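Local coordinates for protein 5'-tyrosyl-DNA phosphodiesterase (Caenorhabditis elegans, PDB 4FVA) that is a magnesium-binding member of the DNase I-like endonuclease/exonuclease/phosphatase family, at residues A37-V40 and K41-P45. Residues are numbered along the deposited sequence; the frame is centred on the assembly and turned at random.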
loop_
_atom_site.group_PDB
_atom_site.type_symbol
_atom_site.label_atom_id
_atom_site.label_comp_id
_atom_site.label_asym_id
_atom_site.label_seq_id
_atom_site.Cartn_x
_atom_site.Cartn_y
_atom_site.Cartn_z
ATOM N N ALA A 37 14.306 1.700 3.247
ATOM C CA ALA A 37 14.260 1.973 4.677
ATOM C C ALA A 37 14.643 3.426 4.956
ATOM O O ALA A 37 14.057 4.074 5.823
ATOM C CB ALA A 37 15.152 1.006 5.447
ATOM N N HIS A 38 15.614 3.929 4.204
ATOM C CA HIS A 38 16.039 5.316 4.321
ATOM C C HIS A 38 14.895 6.297 4.061
ATOM O O HIS A 38 14.667 7.240 4.836
ATOM C CB HIS A 38 17.186 5.585 3.347
ATOM C CG HIS A 38 17.873 6.893 3.563
ATOM N ND1 HIS A 38 17.437 8.070 2.987
ATOM C CD2 HIS A 38 18.972 7.214 4.288
ATOM C CE1 HIS A 38 18.235 9.056 3.355
ATOM N NE2 HIS A 38 19.176 8.561 4.142
ATOM N N ILE A 39 14.168 6.066 2.974
ATOM C CA ILE A 39 13.072 6.946 2.588
ATOM C C ILE A 39 11.931 6.899 3.610
ATOM O O ILE A 39 11.355 7.933 3.965
ATOM C CB ILE A 39 12.572 6.615 1.148
ATOM C CG1 ILE A 39 13.557 7.188 0.120
ATOM C CG2 ILE A 39 11.179 7.186 0.918
ATOM C CD1 ILE A 39 13.587 6.448 -1.204
ATOM N N VAL A 40 11.627 5.700 4.091
ATOM C CA VAL A 40 10.631 5.515 5.145
ATOM C C VAL A 40 10.964 6.369 6.383
ATOM O O VAL A 40 10.110 7.072 6.904
ATOM C CB VAL A 40 10.503 4.018 5.570
ATOM C CG1 VAL A 40 9.614 3.875 6.821
ATOM C CG2 VAL A 40 9.957 3.176 4.426
ATOM N N LYS A 41 12.220 6.328 6.817
ATOM C CA LYS A 41 12.644 7.102 7.990
ATOM C C LYS A 41 12.515 8.607 7.755
ATOM O O LYS A 41 12.348 9.371 8.702
ATOM C CB LYS A 41 14.080 6.753 8.382
ATOM C CG LYS A 41 14.257 5.345 8.982
ATOM C CD LYS A 41 15.745 5.099 9.186
ATOM C CE LYS A 41 16.124 3.658 8.959
ATOM N NZ LYS A 41 17.561 3.446 9.329
ATOM N N ASN A 42 12.644 9.039 6.502
ATOM C CA ASN A 42 12.507 10.465 6.169
ATOM C C ASN A 42 11.066 10.952 5.967
ATOM O O ASN A 42 10.726 12.076 6.337
ATOM C CB ASN A 42 13.386 10.834 4.977
ATOM C CG ASN A 42 14.842 10.972 5.365
ATOM O OD1 ASN A 42 15.294 12.061 5.776
ATOM N ND2 ASN A 42 15.583 9.869 5.278
ATOM N N VAL A 43 10.233 10.118 5.357
ATOM C CA VAL A 43 8.818 10.434 5.213
ATOM C C VAL A 43 8.133 10.205 6.549
ATOM O O VAL A 43 7.180 10.897 6.879
ATOM C CB VAL A 43 8.146 9.563 4.121
ATOM C CG1 VAL A 43 6.649 9.830 4.084
ATOM C CG2 VAL A 43 8.777 9.843 2.753
ATOM N N ASN A 44 8.600 9.194 7.290
ATOM C CA ASN A 44 8.122 8.943 8.644
ATOM C C ASN A 44 6.609 8.773 8.740
ATOM O O ASN A 44 5.965 9.434 9.543
ATOM C CB ASN A 44 8.599 10.085 9.572
ATOM C CG ASN A 44 8.604 9.697 11.051
ATOM O OD1 ASN A 44 8.720 8.520 11.410
ATOM N ND2 ASN A 44 8.489 10.702 11.921
ATOM N N PRO A 45 6.038 7.867 7.930
ATOM C CA PRO A 45 4.585 7.663 7.939
ATOM C C PRO A 45 4.145 6.968 9.218
ATOM O O PRO A 45 4.968 6.236 9.795
ATOM C CB PRO A 45 4.367 6.733 6.740
ATOM C CG PRO A 45 5.667 5.945 6.647
ATOM C CD PRO A 45 6.739 6.918 7.039
#
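The carbonyl oxygen of His-38 is gripped twice by one residue, Asn-42, in the last turn of helix 29-43, the helix of a beta-alpha-beta unit between the parallel strands 13-20 and 47-53 of this DNase I-like fold. Asn-42 N supplies the ordinary helical bond to His-38 O, 3.2 Å long and bent to 139°, while Asn-42 ND2 makes the shorter and straighter one, 2.8 Å to the same oxygen. The two donors come from opposite faces of the carbonyl plane, ND2 standing well above it. With CG of Asn-42 beside its own backbone N (chi1 -77°), the side chain folds back along the helix, and the oxygen lies almost in the plane of its amide. The same ND2 sits over one face of the His-38 imidazole, 3.4 Å from CE1, with amide and ring inclined by 32°; bond and ring together should limit rotation of the amide.

Here the side-chain bond adds a second donor to an oxygen already bonded within the helix. Val-43 N still binds Ile-39 O at 2.8 Å, and their side chains run side by side, CG2 of Ile-39 lying 4.0 Å from CG2 of Val-43. This pair faces strand 13-20, Ile-39 resting on Trp-19 and Val-43 on Met-17. Asn-44 then takes a positive phi and turns the chain out of the helix, yet its N still donates to Val-40 O. Pro-45, which has no N-H to offer, begins the path toward strand 47-53; its ring crosses the side chain of Val-40 at about a right angle, with CD packed 3.4 Å from Val-40 O.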